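Local coordinates for protein glutaryl-CoA dehydrogenase (Mycobacterium smegmatis, PDB 3SF6) that belongs to the acyl-CoA dehydrogenase family of flavoproteins and holds dihydroflavine-adenine dinucleotide in a pocket of its four-chain assembly, at residues Glu34-Ile37 with Arg38-Arg42. Numbering follows the deposited sequence.
Sequences EREI and RDTVR. With EDO (1,2-ethanediol), chain O; SO4 (sulfate ion), chain S.
Two donors from Thr40 grip the carbonyl oxygen of Glu36, a compact case of a helix side chain sharing an acceptor with its own backbone. Thr40 N makes the regular i to i+4 bond to Glu36 O at 2.9 Å, while the hydroxyl Thr40 OG1 reaches Glu36 O, also at 2.9 Å, from the opposite face of the carbonyl plane. With chi1 at -64°, OG1 sits anti to the carbonyl carbon and beside the backbone N, a position from which it can turn back to Glu36 O. A water then donates to both Thr40 OG1 and Glu36 OE2, tying the two side chains together over an exposed flank.

On another flank of the helix, Arg38 folds back over Arg35: its NH2 lies 3.8 Å from Arg35 CG, and Arg35 CA lies over one face of the Arg38 guanidinium. Bends at chi2 and chi3 fold the chain this way and bring NE to Asp39 OD1 at 2.8 Å, a salt bridge that meets the carboxylate from above its plane. Arg38 NH1 donates almost straight (169°) to O2 of a 1,2-ethanediol, and NH2 is hydrogen-bonded to Asn27 OD1. Arg35 points its guanidinium edge at a sulfate ion, NH1 and NH2 both donating to O4; diol and sulfate are both probably from the crystallisation liquor.

All this lies on helix 32-49 of the N-terminal acyl-CoA dehydrogenase domain, where Ile37 and Val41 rest against helix 91-104 and Glu34 forms a salt bridge with Arg323 of helix 298-327.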
loop_
_atom_site.group_PDB
_atom_site.type_symbol
_atom_site.label_atom_id
_atom_site.label_comp_id
_atom_site.label_asym_id
_atom_site.label_seq_id
_atom_site.Cartn_x
_atom_site.Cartn_y
_atom_site.Cartn_z
ATOM N N GLU A 34 -29.283 21.306 6.522
ATOM C CA GLU A 34 -27.884 21.013 6.247
ATOM C C GLU A 34 -27.541 21.172 4.759
ATOM O O GLU A 34 -26.548 21.786 4.414
ATOM C CB GLU A 34 -27.549 19.608 6.705
ATOM C CG GLU A 34 -27.547 19.443 8.219
ATOM C CD GLU A 34 -27.648 18.021 8.719
ATOM O OE1 GLU A 34 -27.755 17.042 7.925
ATOM O OE2 GLU A 34 -27.641 17.884 9.968
ATOM N N ARG A 35 -28.397 20.641 3.891
ATOM C CA ARG A 35 -28.204 20.763 2.468
ATOM C C ARG A 35 -28.258 22.240 2.030
ATOM O O ARG A 35 -27.490 22.675 1.154
ATOM C CB ARG A 35 -29.206 19.908 1.671
ATOM C CG ARG A 35 -29.037 18.396 1.839
ATOM C CD ARG A 35 -29.864 17.610 0.858
ATOM N NE ARG A 35 -31.289 17.912 0.958
ATOM C CZ ARG A 35 -32.165 17.353 1.783
ATOM N NH1 ARG A 35 -31.811 16.339 2.590
ATOM N NH2 ARG A 35 -33.411 17.796 1.779
ATOM N N GLU A 36 -29.171 23.020 2.604
ATOM C CA GLU A 36 -29.236 24.447 2.296
ATOM C C GLU A 36 -27.948 25.197 2.639
ATOM O O GLU A 36 -27.420 25.964 1.835
ATOM C CB GLU A 36 -30.411 25.101 3.016
ATOM C CG GLU A 36 -30.570 26.560 2.730
ATOM C CD GLU A 36 -31.822 27.209 3.254
ATOM O OE1 GLU A 36 -32.835 26.545 3.528
ATOM O OE2 GLU A 36 -31.767 28.453 3.359
ATOM N N ILE A 37 -27.381 24.933 3.810
ATOM C CA ILE A 37 -26.138 25.589 4.208
ATOM C C ILE A 37 -25.009 25.178 3.252
ATOM O O ILE A 37 -24.237 26.013 2.744
ATOM C CB ILE A 37 -25.809 25.296 5.699
ATOM C CG1 ILE A 37 -26.693 26.145 6.617
ATOM C CG2 ILE A 37 -24.313 25.551 5.997
ATOM C CD1 ILE A 37 -26.733 25.681 8.053
ATOM N N ARG A 38 -24.932 23.874 2.975
ATOM C CA ARG A 38 -23.953 23.346 2.052
ATOM C C ARG A 38 -24.045 24.041 0.683
ATOM O O ARG A 38 -23.057 24.489 0.121
ATOM C CB ARG A 38 -24.195 21.832 1.949
ATOM C CG ARG A 38 -23.256 21.060 1.151
ATOM C CD ARG A 38 -23.641 20.800 -0.255
ATOM N NE ARG A 38 -24.988 20.314 -0.596
ATOM C CZ ARG A 38 -25.420 19.051 -0.718
ATOM N NH1 ARG A 38 -24.678 17.973 -0.416
ATOM N NH2 ARG A 38 -26.664 18.855 -1.153
ATOM N N ASP A 39 -25.259 24.149 0.166
ATOM C CA ASP A 39 -25.507 24.731 -1.137
ATOM C C ASP A 39 -25.133 26.205 -1.164
ATOM O O ASP A 39 -24.588 26.738 -2.177
ATOM C CB ASP A 39 -26.994 24.558 -1.497
ATOM C CG ASP A 39 -27.380 23.118 -1.812
ATOM O OD1 ASP A 39 -26.481 22.266 -1.977
ATOM O OD2 ASP A 39 -28.609 22.852 -1.844
ATOM N N THR A 40 -25.450 26.889 -0.070
ATOM C CA THR A 40 -25.129 28.326 0.060
ATOM C C THR A 40 -23.612 28.561 0.014
ATOM O O THR A 40 -23.116 29.448 -0.694
ATOM C CB THR A 40 -25.714 28.907 1.372
ATOM O OG1 THR A 40 -27.144 28.832 1.319
ATOM C CG2 THR A 40 -25.323 30.372 1.523
ATOM N N VAL A 41 -22.866 27.750 0.745
ATOM C CA VAL A 41 -21.430 27.878 0.757
ATOM C C VAL A 41 -20.844 27.460 -0.587
ATOM O O VAL A 41 -19.946 28.131 -1.127
ATOM C CB VAL A 41 -20.797 27.079 1.906
ATOM C CG1 VAL A 41 -19.262 27.207 1.927
ATOM C CG2 VAL A 41 -21.339 27.543 3.279
ATOM N N ARG A 42 -21.385 26.406 -1.196
ATOM C CA ARG A 42 -20.910 26.010 -2.531
ATOM C C ARG A 42 -21.043 27.175 -3.515
ATOM O O ARG A 42 -20.145 27.425 -4.331
ATOM C CB ARG A 42 -21.691 24.796 -3.030
ATOM C CG ARG A 42 -21.207 24.252 -4.368
ATOM C CD ARG A 42 -21.988 23.019 -4.764
ATOM N NE ARG A 42 -21.751 21.917 -3.848
ATOM C CZ ARG A 42 -22.434 20.784 -3.843
ATOM N NH1 ARG A 42 -23.403 20.566 -4.737
ATOM N NH2 ARG A 42 -22.154 19.854 -2.976
HETATM C C1 EDO O . -20.251 16.266 -0.125
HETATM O O1 EDO O . -20.373 16.561 -1.482
HETATM C C2 EDO O . -21.608 16.534 0.569
HETATM O O2 EDO O . -21.932 17.925 0.578
HETATM S S SO4 S . -35.333 16.401 5.352
HETATM O O1 SO4 S . -35.956 15.228 5.985
HETATM O O2 SO4 S . -34.883 17.431 6.305
HETATM O O3 SO4 S . -36.572 17.041 4.813
HETATM O O4 SO4 S . -34.406 15.967 4.235
HETATM O O HOH W 1 -29.091 30.035 2.680
#